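Local atomic coordinates of putative NADPH:quinone reductase (Bacillus thuringiensis, PDB entry 3GMS), a protein that probably reduces quinones with NADPH, as a member of the medium-chain dehydrogenase/reductase family, though its true substrate is unknown. Residues K6-H11 against D18-E23; G14-V19 against S47-I52; D146-N151 against L168-I173; D215-S220 against F231-N236. One frame throughout, in Å; residues are numbered along the deposited sequence.

Contacts 1 and 2 belong to the N-terminal, GroES-like half of the chain; contacts 3 and 4 belong to the nucleotide-binding half. Contacts 1 and 3 lie on opposite sides of the chain's centre, their centres about 40 Å apart. Contact 1 is a partly buried antiparallel hairpin, one face of which carries a polar cluster, with one carboxylate gripped three times. Contact 2 shares Val19 with it and is small, buried and mostly apolar. Contact 3 is the buried parallel pairing of two neighbouring inner strands of the six-stranded sheet, backbone bonds framed by aliphatic side chains. Contact 4 joins the next strand of that same sheet to its crossover by one salt bridge and one leucine.

Contact 1. Residues K6-H11 against D18-E23; sequences KLIQFH and DVLQVE
The carboxylate of Glu23 is gripped by three donors, two of them on OE2. His11 NE2 gives its hydrogen to OE2 at 2.6 Å, a His-carboxylate bond that uses the syn lone pair; the oxygen lies in the ring plane, and ring and carboxylate are only 25° apart. Gln21 NE2 reaches the same OE2 from the anti side, also at 2.6 Å, while Gln9 NE2 binds OE1 at 2.7 Å. That last bond is more bent (136°), and its donor stands out of the carboxylate plane. Three bonds fix the rotation of the carboxylate, which would probably favour a protonated, charged His11.

Beneath this polar cluster, beside Leu7, runs an antiparallel pairing: Leu7 with Glu23 and Gln9 with Gln21 are hydrogen-bonded pairs, Gln21 N to Gln9 O being 2.7 Å. The face of Ile8, Val22 and Leu20 is apolar. Ile8 CD1 meets Val22 CG2 at 3.7 Å, and the CG2 branch of Ile8 touches Leu20 CD2. Where the strands part, a water accepts from His11 N and donates to Val19 O.

The hairpin formed by strands 4-10 and 20-26 is joined by helix 16-19, and strand 4-10 also bonds through its backbone to Glu101, Trp99 and Asn64.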
loop_
_atom_site.group_PDB
_atom_site.type_symbol
_atom_site.label_atom_id
_atom_site.label_comp_id
_atom_site.label_asym_id
_atom_site.label_seq_id
_atom_site.Cartn_x
_atom_site.Cartn_y
_atom_site.Cartn_z
ATOM N N LYS A 6 12.920 -12.575 18.014
ATOM C CA LYS A 6 12.050 -13.472 17.296
ATOM C C LYS A 6 11.852 -12.919 15.878
ATOM O O LYS A 6 11.915 -11.700 15.670
ATOM C CB LYS A 6 10.703 -13.542 18.012
ATOM C CG LYS A 6 9.792 -14.637 17.483
ATOM C CD LYS A 6 8.432 -14.621 18.197
ATOM C CE LYS A 6 8.584 -14.738 19.719
ATOM N NZ LYS A 6 7.369 -15.388 20.279
ATOM N N LEU A 7 11.573 -13.798 14.926
ATOM C CA LEU A 7 11.353 -13.353 13.535
ATOM C C LEU A 7 10.505 -14.347 12.811
ATOM O O LEU A 7 10.534 -15.528 13.144
ATOM C CB LEU A 7 12.662 -13.221 12.767
ATOM C CG LEU A 7 13.482 -14.476 12.434
ATOM C CD1 LEU A 7 14.199 -14.361 11.076
ATOM C CD2 LEU A 7 14.506 -14.678 13.524
ATOM N N ILE A 8 9.749 -13.868 11.821
ATOM C CA ILE A 8 9.067 -14.755 10.887
ATOM C C ILE A 8 9.906 -14.792 9.609
ATOM O O ILE A 8 10.286 -13.743 9.089
ATOM C CB ILE A 8 7.638 -14.235 10.531
ATOM C CG1 ILE A 8 6.799 -14.007 11.795
ATOM C CG2 ILE A 8 6.963 -15.181 9.570
ATOM C CD1 ILE A 8 6.718 -15.210 12.726
ATOM N N GLN A 9 10.183 -15.996 9.104
ATOM C CA GLN A 9 11.047 -16.213 7.959
ATOM C C GLN A 9 10.444 -17.299 7.067
ATOM O O GLN A 9 9.710 -18.156 7.576
ATOM C CB GLN A 9 12.404 -16.705 8.504
ATOM C CG GLN A 9 13.478 -16.782 7.529
ATOM C CD GLN A 9 14.827 -16.408 8.126
ATOM O OE1 GLN A 9 15.368 -15.362 7.804
ATOM N NE2 GLN A 9 15.382 -17.271 8.969
ATOM N N PHE A 10 10.714 -17.239 5.762
ATOM C CA PHE A 10 10.476 -18.363 4.851
ATOM C C PHE A 10 11.758 -18.663 4.108
ATOM O O PHE A 10 12.493 -17.753 3.730
ATOM C CB PHE A 10 9.334 -18.129 3.849
ATOM C CG PHE A 10 9.459 -16.846 3.039
ATOM C CD1 PHE A 10 9.835 -16.889 1.708
ATOM C CD2 PHE A 10 9.145 -15.607 3.615
ATOM C CE1 PHE A 10 9.948 -15.712 0.952
ATOM C CE2 PHE A 10 9.258 -14.425 2.876
ATOM C CZ PHE A 10 9.641 -14.476 1.544
ATOM N N HIS A 11 12.003 -19.949 3.912
ATOM C CA HIS A 11 13.251 -20.428 3.289
ATOM C C HIS A 11 13.014 -20.854 1.848
ATOM O O HIS A 11 13.965 -20.999 1.095
ATOM C CB HIS A 11 13.846 -21.578 4.103
ATOM C CG HIS A 11 14.217 -21.197 5.496
ATOM N ND1 HIS A 11 15.514 -20.924 5.876
ATOM C CD2 HIS A 11 13.459 -21.043 6.605
ATOM C CE1 HIS A 11 15.534 -20.604 7.156
ATOM N NE2 HIS A 11 14.301 -20.679 7.625
ATOM N N ASP A 18 2.405 -22.839 4.038
ATOM C CA ASP A 18 3.399 -23.925 3.940
ATOM C C ASP A 18 4.805 -23.483 4.334
ATOM O O ASP A 18 5.575 -24.286 4.858
ATOM C CB ASP A 18 3.397 -24.526 2.530
ATOM C CG ASP A 18 2.088 -25.232 2.206
ATOM O OD1 ASP A 18 1.583 -25.912 3.113
ATOM O OD2 ASP A 18 1.572 -25.118 1.074
ATOM N N VAL A 19 5.136 -22.204 4.112
ATOM C CA VAL A 19 6.549 -21.795 4.197
ATOM C C VAL A 19 6.947 -20.875 5.341
ATOM O O VAL A 19 8.120 -20.816 5.685
ATOM C CB VAL A 19 7.070 -21.233 2.837
ATOM C CG1 VAL A 19 6.971 -22.322 1.730
ATOM C CG2 VAL A 19 6.273 -19.990 2.417
ATOM N N LEU A 20 5.979 -20.202 5.965
ATOM C CA LEU A 20 6.300 -19.278 7.041
ATOM C C LEU A 20 6.716 -20.033 8.306
ATOM O O LEU A 20 6.040 -20.987 8.711
ATOM C CB LEU A 20 5.129 -18.325 7.334
ATOM C CG LEU A 20 4.814 -17.301 6.233
ATOM C CD1 LEU A 20 3.585 -16.511 6.543
ATOM C CD2 LEU A 20 6.001 -16.368 6.007
ATOM N N GLN A 21 7.825 -19.626 8.905
ATOM C CA GLN A 21 8.290 -20.246 10.161
ATOM C C GLN A 21 8.535 -19.208 11.239
ATOM O O GLN A 21 8.980 -18.086 10.944
ATOM C CB GLN A 21 9.597 -21.023 9.956
ATOM C CG GLN A 21 9.589 -21.974 8.792
ATOM C CD GLN A 21 10.692 -23.025 8.890
ATOM O OE1 GLN A 21 10.435 -24.211 8.695
ATOM N NE2 GLN A 21 11.916 -22.594 9.202
ATOM N N VAL A 22 8.254 -19.572 12.485
ATOM C CA VAL A 22 8.596 -18.713 13.604
ATOM C C VAL A 22 9.971 -19.133 14.121
ATOM O O VAL A 22 10.150 -20.309 14.471
ATOM C CB VAL A 22 7.553 -18.836 14.744
ATOM C CG1 VAL A 22 7.960 -17.982 15.920
ATOM C CG2 VAL A 22 6.150 -18.499 14.244
ATOM N N GLU A 23 10.937 -18.205 14.166
ATOM C CA GLU A 23 12.319 -18.532 14.499
ATOM C C GLU A 23 12.933 -17.461 15.399
ATOM O O GLU A 23 12.300 -16.455 15.684
ATOM C CB GLU A 23 13.181 -18.679 13.216
ATOM C CG GLU A 23 12.727 -19.792 12.230
ATOM C CD GLU A 23 13.494 -19.786 10.906
ATOM O OE1 GLU A 23 14.536 -19.115 10.812
ATOM O OE2 GLU A 23 13.059 -20.438 9.944
HETATM O O HOH W 1 10.441 -21.863 5.155
#

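Contact 2. Residues G14-V19 against S47-I52; sequences GNPKDV and SDLIPI
Gly14 and Ile52 make the one hydrogen bond across this contact, backbone to backbone: Gly14 N donates to Ile52 O at 3.1 Å, with the donor tilted 27° from the carbonyl plane. It ties the loop just ahead of helix 16-19 to the turn that follows helix 46-49.

The rest is apolar, and Ile52 carries most of it. With CG1 beside the backbone N (chi1 -57°), its CG2 methyl stands anti to that N and meets Val19 CG2 of the short helix at 3.5 Å. The same methyl sits 4.0 Å from Pro16 CG, so it touches both ends of the helix. Farther along, Ile52 CD1 comes within 4.1 Å of Pro16 CG, and Leu49 CD2 adds a looser touch on that ring carbon at 4.4 Å.

Within segment 14-19, Asp18 N bonds to Asn15 O at 2.8 Å, closing the helical turn that presents Pro16 and Val19 on one side. Val314 and Gln318 of helix 310-318 touch both Pro16 and Leu49, and Phe10 packs on Ile52 and Val19. The result is a small hydrophobic core between short helical turns, seated in the N-terminal, GroES-like part of a medium-chain dehydrogenase/reductase fold.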
loop_
_atom_site.group_PDB
_atom_site.type_symbol
_atom_site.label_atom_id
_atom_site.label_comp_id
_atom_site.label_asym_id
_atom_site.label_seq_id
_atom_site.Cartn_x
_atom_site.Cartn_y
_atom_site.Cartn_z
ATOM N N GLY A 14 6.352 -20.170 -1.721
ATOM C CA GLY A 14 5.188 -21.054 -1.813
ATOM C C GLY A 14 4.023 -20.411 -1.117
ATOM O O GLY A 14 4.051 -19.206 -0.835
ATOM N N ASN A 15 2.985 -21.191 -0.862
ATOM C CA ASN A 15 1.842 -20.708 -0.077
ATOM C C ASN A 15 2.345 -20.310 1.307
ATOM O O ASN A 15 3.088 -21.042 1.936
ATOM C CB ASN A 15 0.775 -21.806 0.044
ATOM C CG ASN A 15 0.223 -22.242 -1.298
ATOM O OD1 ASN A 15 0.023 -21.426 -2.200
ATOM N ND2 ASN A 15 -0.076 -23.547 -1.428
ATOM N N PRO A 16 1.975 -19.103 1.777
ATOM C CA PRO A 16 2.492 -18.699 3.088
ATOM C C PRO A 16 2.178 -19.733 4.177
ATOM O O PRO A 16 2.994 -19.961 5.087
ATOM C CB PRO A 16 1.772 -17.366 3.345
ATOM C CG PRO A 16 1.571 -16.793 1.975
ATOM C CD PRO A 16 1.203 -18.029 1.127
ATOM N N LYS A 17 1.029 -20.401 4.080
ATOM C CA LYS A 17 0.709 -21.426 5.096
ATOM C C LYS A 17 1.733 -22.581 5.158
ATOM O O LYS A 17 1.902 -23.227 6.205
ATOM C CB LYS A 17 -0.700 -21.993 4.864
ATOM C CG LYS A 17 -0.765 -23.036 3.734
ATOM C CD LYS A 17 -2.126 -23.057 3.056
ATOM C CE LYS A 17 -3.171 -23.684 3.949
ATOM N NZ LYS A 17 -4.553 -23.271 3.539
ATOM N N ASP A 18 2.405 -22.839 4.038
ATOM C CA ASP A 18 3.399 -23.925 3.940
ATOM C C ASP A 18 4.805 -23.483 4.334
ATOM O O ASP A 18 5.575 -24.286 4.858
ATOM C CB ASP A 18 3.397 -24.526 2.530
ATOM C CG ASP A 18 2.088 -25.232 2.206
ATOM O OD1 ASP A 18 1.583 -25.912 3.113
ATOM O OD2 ASP A 18 1.572 -25.118 1.074
ATOM N N VAL A 19 5.136 -22.204 4.112
ATOM C CA VAL A 19 6.549 -21.795 4.197
ATOM C C VAL A 19 6.947 -20.875 5.341
ATOM O O VAL A 19 8.120 -20.816 5.685
ATOM C CB VAL A 19 7.070 -21.233 2.837
ATOM C CG1 VAL A 19 6.971 -22.322 1.730
ATOM C CG2 VAL A 19 6.273 -19.990 2.417
ATOM N N SER A 47 -0.062 -7.066 -0.257
ATOM C CA SER A 47 1.223 -6.880 -0.928
ATOM C C SER A 47 2.441 -7.431 -0.159
ATOM O O SER A 47 3.520 -7.639 -0.742
ATOM C CB SER A 47 1.462 -5.380 -1.251
ATOM O OG SER A 47 1.400 -4.623 -0.055
ATOM N N ASP A 48 2.276 -7.701 1.129
ATOM C CA ASP A 48 3.333 -8.384 1.904
ATOM C C ASP A 48 3.370 -9.871 1.514
ATOM O O ASP A 48 4.389 -10.537 1.700
ATOM C CB ASP A 48 3.070 -8.359 3.410
ATOM C CG ASP A 48 3.139 -6.985 4.002
ATOM O OD1 ASP A 48 4.088 -6.255 3.660
ATOM O OD2 ASP A 48 2.287 -6.663 4.866
ATOM N N LEU A 49 2.239 -10.409 1.077
ATOM C CA LEU A 49 2.192 -11.850 0.752
ATOM C C LEU A 49 2.736 -12.232 -0.622
ATOM O O LEU A 49 3.230 -13.358 -0.821
ATOM C CB LEU A 49 0.773 -12.386 0.891
ATOM C CG LEU A 49 0.088 -12.122 2.222
ATOM C CD1 LEU A 49 -1.302 -12.779 2.212
ATOM C CD2 LEU A 49 0.954 -12.624 3.365
ATOM N N ILE A 50 2.607 -11.330 -1.583
ATOM C CA ILE A 50 3.074 -11.577 -2.951
ATOM C C ILE A 50 4.546 -12.063 -3.014
ATOM O O ILE A 50 4.840 -13.064 -3.695
ATOM C CB ILE A 50 2.824 -10.328 -3.855
ATOM C CG1 ILE A 50 1.319 -10.049 -3.949
ATOM C CG2 ILE A 50 3.441 -10.544 -5.271
ATOM C CD1 ILE A 50 0.957 -8.824 -4.812
ATOM N N PRO A 51 5.481 -11.401 -2.292
ATOM C CA PRO A 51 6.845 -11.928 -2.398
ATOM C C PRO A 51 7.016 -13.355 -1.866
ATOM O O PRO A 51 7.919 -14.075 -2.324
ATOM C CB PRO A 51 7.689 -10.982 -1.534
ATOM C CG PRO A 51 6.779 -9.836 -1.140
ATOM C CD PRO A 51 5.415 -10.062 -1.679
ATOM N N ILE A 52 6.182 -13.753 -0.898
ATOM C CA ILE A 52 6.307 -15.060 -0.297
ATOM C C ILE A 52 6.040 -16.097 -1.385
ATOM O O ILE A 52 6.682 -17.125 -1.408
ATOM C CB ILE A 52 5.339 -15.273 0.884
ATOM C CG1 ILE A 52 5.562 -14.175 1.943
ATOM C CG2 ILE A 52 5.551 -16.661 1.507
ATOM C CD1 ILE A 52 4.493 -14.161 3.049
#

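Contact 3. Residues D146-N151 against L168-I173; sequences DVLLVN and LNFRLI
Leu148 lies across one end of the Phe170 ring, with its CD2 methyl 3.6 Å from Phe170 CE1 and its CB only a little farther off. The ring is brought there by a chi1 of 64°, which sets CG between the backbone N and the carbonyl carbon and lets CE1 meet Leu148. Leu172 shares a face of the sheet with Leu148, and Val150 CG2 presses on Leu172 CD1 at 3.5 Å, a tight carbon contact between side chains that meet nearly at right angles.

The backbones run parallel, bonded in both directions: Arg171 N to Asp146 O (2.8 Å), Leu148 N to Arg171 O (2.9 Å), Ile173 N to Leu148 O, and a longer one from Val150 N to Ile173 O (3.2 Å). This is the first beta-alpha-beta unit of the Rossmann-type domain, in which helix 156-168 carries the chain from one strand to the next; Phe161 of that helix touches Val150, and its Ala162 and Ser165 touch Leu172.

On the face of Val147, Leu149 and Ile173, the isoleucine packs against both of the others. Its CD1 meets Val147 CG1 at 3.5 Å, and its CB lies 3.7 Å from Leu149 CD2, the leucine and isoleucine lying alongside each other. The extended Arg171 side chain bonds Leu208 O through NH1.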
loop_
_atom_site.group_PDB
_atom_site.type_symbol
_atom_site.label_atom_id
_atom_site.label_comp_id
_atom_site.label_asym_id
_atom_site.label_seq_id
_atom_site.Cartn_x
_atom_site.Cartn_y
_atom_site.Cartn_z
ATOM N N ASP A 146 -10.384 16.868 -12.775
ATOM C CA ASP A 146 -10.110 15.698 -13.592
ATOM C C ASP A 146 -10.975 14.547 -13.120
ATOM O O ASP A 146 -11.350 14.468 -11.935
ATOM C CB ASP A 146 -8.628 15.246 -13.551
ATOM C CG ASP A 146 -7.702 16.108 -14.422
ATOM O OD1 ASP A 146 -8.189 16.829 -15.330
ATOM O OD2 ASP A 146 -6.471 16.054 -14.190
ATOM N N VAL A 147 -11.260 13.650 -14.050
ATOM C CA VAL A 147 -12.011 12.443 -13.772
ATOM C C VAL A 147 -11.076 11.224 -13.712
ATOM O O VAL A 147 -10.450 10.851 -14.722
ATOM C CB VAL A 147 -13.052 12.241 -14.811
ATOM C CG1 VAL A 147 -13.889 11.051 -14.479
ATOM C CG2 VAL A 147 -13.891 13.503 -14.910
ATOM N N LEU A 148 -10.980 10.630 -12.511
ATOM C CA LEU A 148 -10.109 9.465 -12.254
ATOM C C LEU A 148 -10.970 8.210 -12.099
ATOM O O LEU A 148 -11.975 8.252 -11.357
ATOM C CB LEU A 148 -9.295 9.696 -10.964
ATOM C CG LEU A 148 -8.425 8.503 -10.555
ATOM C CD1 LEU A 148 -7.326 8.350 -11.585
ATOM C CD2 LEU A 148 -7.836 8.713 -9.147
ATOM N N LEU A 149 -10.616 7.142 -12.809
ATOM C CA LEU A 149 -11.197 5.801 -12.603
ATOM C C LEU A 149 -10.232 4.973 -11.746
ATOM O O LEU A 149 -9.015 4.958 -12.013
ATOM C CB LEU A 149 -11.352 5.070 -13.921
ATOM C CG LEU A 149 -12.098 5.826 -15.055
ATOM C CD1 LEU A 149 -12.210 4.964 -16.294
ATOM C CD2 LEU A 149 -13.506 6.261 -14.580
ATOM N N VAL A 150 -10.776 4.264 -10.752
ATOM C CA VAL A 150 -9.971 3.334 -9.934
ATOM C C VAL A 150 -10.758 2.036 -9.785
ATOM O O VAL A 150 -11.862 2.043 -9.215
ATOM C CB VAL A 150 -9.678 3.919 -8.547
ATOM C CG1 VAL A 150 -8.832 2.893 -7.707
ATOM C CG2 VAL A 150 -8.905 5.261 -8.663
ATOM N N ASN A 151 -10.224 0.941 -10.294
ATOM C CA ASN A 151 -10.871 -0.343 -10.062
ATOM C C ASN A 151 -10.381 -1.055 -8.795
ATOM O O ASN A 151 -9.464 -0.573 -8.102
ATOM C CB ASN A 151 -10.839 -1.241 -11.321
ATOM C CG ASN A 151 -9.424 -1.708 -11.706
ATOM O OD1 ASN A 151 -8.517 -1.586 -10.933
ATOM N ND2 ASN A 151 -9.265 -2.247 -12.909
ATOM N N LEU A 168 -7.850 16.804 -3.007
ATOM C CA LEU A 168 -7.188 17.353 -4.208
ATOM C C LEU A 168 -8.174 17.867 -5.272
ATOM O O LEU A 168 -7.761 18.286 -6.364
ATOM C CB LEU A 168 -6.216 16.312 -4.810
ATOM C CG LEU A 168 -5.089 15.823 -3.874
ATOM C CD1 LEU A 168 -4.422 14.610 -4.511
ATOM C CD2 LEU A 168 -4.071 16.903 -3.516
ATOM N N ASN A 169 -9.460 17.841 -4.944
ATOM C CA ASN A 169 -10.528 18.397 -5.806
ATOM C C ASN A 169 -10.581 17.796 -7.200
ATOM O O ASN A 169 -10.543 18.513 -8.199
ATOM C CB ASN A 169 -10.402 19.926 -5.893
ATOM C CG ASN A 169 -10.364 20.579 -4.537
ATOM O OD1 ASN A 169 -11.333 20.509 -3.776
ATOM N ND2 ASN A 169 -9.253 21.233 -4.226
ATOM N N PHE A 170 -10.674 16.473 -7.284
ATOM C CA PHE A 170 -10.889 15.815 -8.552
ATOM C C PHE A 170 -12.054 14.892 -8.352
ATOM O O PHE A 170 -12.526 14.733 -7.225
ATOM C CB PHE A 170 -9.641 15.085 -9.089
ATOM C CG PHE A 170 -9.159 13.934 -8.218
ATOM C CD1 PHE A 170 -9.739 12.676 -8.304
ATOM C CD2 PHE A 170 -8.071 14.120 -7.376
ATOM C CE1 PHE A 170 -9.292 11.605 -7.544
ATOM C CE2 PHE A 170 -7.605 13.088 -6.591
ATOM C CZ PHE A 170 -8.195 11.806 -6.667
ATOM N N ARG A 171 -12.545 14.328 -9.449
ATOM C CA ARG A 171 -13.757 13.552 -9.440
ATOM C C ARG A 171 -13.366 12.083 -9.532
ATOM O O ARG A 171 -12.741 11.666 -10.513
ATOM C CB ARG A 171 -14.649 13.998 -10.625
ATOM C CG ARG A 171 -15.996 13.320 -10.673
ATOM C CD ARG A 171 -16.897 13.860 -11.817
ATOM N NE ARG A 171 -18.187 13.164 -11.810
ATOM C CZ ARG A 171 -18.860 12.812 -12.905
ATOM N NH1 ARG A 171 -18.350 13.090 -14.104
ATOM N NH2 ARG A 171 -20.031 12.166 -12.802
ATOM N N LEU A 172 -13.701 11.298 -8.499
ATOM C CA LEU A 172 -13.435 9.870 -8.541
ATOM C C LEU A 172 -14.627 9.048 -8.957
ATOM O O LEU A 172 -15.699 9.112 -8.350
ATOM C CB LEU A 172 -12.917 9.343 -7.180
ATOM C CG LEU A 172 -12.827 7.812 -7.096
ATOM C CD1 LEU A 172 -11.603 7.281 -7.866
ATOM C CD2 LEU A 172 -12.760 7.341 -5.646
ATOM N N ILE A 173 -14.427 8.258 -9.991
ATOM C CA ILE A 173 -15.340 7.197 -10.293
ATOM C C ILE A 173 -14.765 5.863 -9.812
ATOM O O ILE A 173 -13.838 5.277 -10.411
ATOM C CB ILE A 173 -15.743 7.184 -11.821
ATOM C CG1 ILE A 173 -16.384 8.523 -12.231
ATOM C CG2 ILE A 173 -16.641 5.932 -12.112
ATOM C CD1 ILE A 173 -16.450 8.773 -13.761
#

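Contact 4. Residues D215-S220 against F231-N236; sequences DAAIDS and FSLRPN
Asp215, Leu233 and Arg234 carry this contact. Asp215 OD1 receives the NE hydrogen of Arg234 at 2.7 Å in a nearly straight bond of 170°, and the pair forms a salt bridge. The oxygen sits at the edge of the guanidinium, in its plane, and uses its anti lone pair; the two flat groups are turned 66° against each other. This is a single-point bridge through NE, with NH2 3.6 Å from Asp215 OD1. The Arg234 side chain starts with CG between the backbone N and the carbonyl carbon (chi1 66°), then runs straight out to NE, while NH1 makes a weak bond back to Pro235 O.

Leu233 supplies the apolar half. One methyl, CD2, lies 3.5 Å from the carbonyl carbon of Ala216, over the backbone, and 3.8 Å from Ala217 CB; CD1 flanks that same CB at 3.9 Å. Phe239 of strand 237-241 touches both Leu233 and Ala217. Helix 223-231 leads from strand 214-219 to this short strand 233-234.

Asp215 has a second task: OD2 takes a hydrogen bond from Val147 N in the adjacent strand. With one oxygen given to a backbone amide and the other to an arginine, its carboxylate is held at both ends and would probably stay ionised.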
loop_
_atom_site.group_PDB
_atom_site.type_symbol
_atom_site.label_atom_id
_atom_site.label_comp_id
_atom_site.label_asym_id
_atom_site.label_seq_id
_atom_site.Cartn_x
_atom_site.Cartn_y
_atom_site.Cartn_z
ATOM N N ASP A 215 -10.238 11.101 -17.587
ATOM C CA ASP A 215 -8.917 11.668 -17.777
ATOM C C ASP A 215 -7.792 10.712 -17.431
ATOM O O ASP A 215 -6.764 10.729 -18.100
ATOM C CB ASP A 215 -8.757 12.944 -16.989
ATOM C CG ASP A 215 -9.741 14.012 -17.428
ATOM O OD1 ASP A 215 -9.617 14.491 -18.579
ATOM O OD2 ASP A 215 -10.658 14.326 -16.650
ATOM N N ALA A 216 -7.990 9.894 -16.393
ATOM C CA ALA A 216 -6.955 8.975 -15.927
ATOM C C ALA A 216 -7.591 7.728 -15.320
ATOM O O ALA A 216 -8.779 7.747 -14.916
ATOM C CB ALA A 216 -6.052 9.666 -14.918
ATOM N N ALA A 217 -6.834 6.638 -15.278
ATOM C CA ALA A 217 -7.327 5.399 -14.689
ATOM C C ALA A 217 -6.209 4.674 -13.957
ATOM O O ALA A 217 -5.044 4.716 -14.397
ATOM C CB ALA A 217 -7.926 4.489 -15.723
ATOM N N ILE A 218 -6.572 4.061 -12.832
ATOM C CA ILE A 218 -5.618 3.265 -12.039
ATOM C C ILE A 218 -6.165 1.859 -11.963
ATOM O O ILE A 218 -7.242 1.635 -11.386
ATOM C CB ILE A 218 -5.354 3.910 -10.644
ATOM C CG1 ILE A 218 -4.744 5.305 -10.862
ATOM C CG2 ILE A 218 -4.411 2.989 -9.802
ATOM C CD1 ILE A 218 -4.309 6.052 -9.600
ATOM N N ASP A 219 -5.422 0.942 -12.580
ATOM C CA ASP A 219 -5.775 -0.479 -12.654
ATOM C C ASP A 219 -4.968 -1.324 -11.653
ATOM O O ASP A 219 -3.724 -1.280 -11.647
ATOM C CB ASP A 219 -5.556 -0.944 -14.088
ATOM C CG ASP A 219 -5.760 -2.451 -14.289
ATOM O OD1 ASP A 219 -6.654 -3.060 -13.675
ATOM O OD2 ASP A 219 -5.029 -3.013 -15.130
ATOM N N SER A 220 -5.702 -2.064 -10.829
ATOM C CA SER A 220 -5.143 -3.016 -9.870
ATOM C C SER A 220 -5.334 -4.462 -10.325
ATOM O O SER A 220 -4.778 -5.374 -9.724
ATOM C CB SER A 220 -5.820 -2.846 -8.494
ATOM O OG SER A 220 -5.500 -1.585 -7.958
ATOM N N PHE A 231 -9.836 1.567 -22.009
ATOM C CA PHE A 231 -10.727 2.037 -23.076
ATOM C C PHE A 231 -11.793 3.027 -22.633
ATOM O O PHE A 231 -12.466 3.654 -23.483
ATOM C CB PHE A 231 -11.344 0.837 -23.783
ATOM C CG PHE A 231 -10.475 0.284 -24.883
ATOM C CD1 PHE A 231 -9.377 -0.519 -24.580
ATOM C CD2 PHE A 231 -10.762 0.563 -26.226
ATOM C CE1 PHE A 231 -8.558 -1.059 -25.596
ATOM C CE2 PHE A 231 -9.955 0.043 -27.262
ATOM C CZ PHE A 231 -8.844 -0.767 -26.948
ATOM N N SER A 232 -11.982 3.194 -21.324
ATOM C CA SER A 232 -12.923 4.202 -20.840
ATOM C C SER A 232 -12.280 5.569 -20.669
ATOM O O SER A 232 -12.898 6.509 -20.175
ATOM C CB SER A 232 -13.610 3.750 -19.543
ATOM O OG SER A 232 -14.179 2.464 -19.686
ATOM N N LEU A 233 -11.026 5.698 -21.073
ATOM C CA LEU A 233 -10.373 7.013 -21.037
ATOM C C LEU A 233 -10.480 7.770 -22.347
ATOM O O LEU A 233 -10.531 7.156 -23.408
ATOM C CB LEU A 233 -8.874 6.848 -20.748
ATOM C CG LEU A 233 -8.662 6.120 -19.433
ATOM C CD1 LEU A 233 -7.168 5.836 -19.281
ATOM C CD2 LEU A 233 -9.203 6.950 -18.307
ATOM N N ARG A 234 -10.425 9.091 -22.256
ATOM C CA ARG A 234 -10.327 9.948 -23.428
ATOM C C ARG A 234 -9.012 9.657 -24.158
ATOM O O ARG A 234 -8.051 9.152 -23.538
ATOM C CB ARG A 234 -10.420 11.421 -23.028
ATOM C CG ARG A 234 -9.261 11.973 -22.174
ATOM C CD ARG A 234 -9.472 13.435 -21.903
ATOM N NE ARG A 234 -8.489 13.991 -20.971
ATOM C CZ ARG A 234 -7.200 14.231 -21.241
ATOM N NH1 ARG A 234 -6.689 13.951 -22.435
ATOM N NH2 ARG A 234 -6.412 14.750 -20.297
ATOM N N PRO A 235 -8.966 9.944 -25.480
ATOM C CA PRO A 235 -7.683 9.900 -26.179
ATOM C C PRO A 235 -6.695 10.790 -25.465
ATOM O O PRO A 235 -7.063 11.866 -25.006
ATOM C CB PRO A 235 -8.007 10.513 -27.562
ATOM C CG PRO A 235 -9.466 10.347 -27.731
ATOM C CD PRO A 235 -10.094 10.273 -26.381
ATOM N N ASN A 236 -5.453 10.324 -25.345
ATOM C CA ASN A 236 -4.402 11.030 -24.610
ATOM C C ASN A 236 -4.598 11.072 -23.099
ATOM O O ASN A 236 -3.905 11.836 -22.403
ATOM C CB ASN A 236 -4.143 12.426 -25.185
ATOM C CG ASN A 236 -3.874 12.374 -26.687
ATOM O OD1 ASN A 236 -4.407 13.174 -27.452
ATOM N ND2 ASN A 236 -3.097 11.383 -27.114
#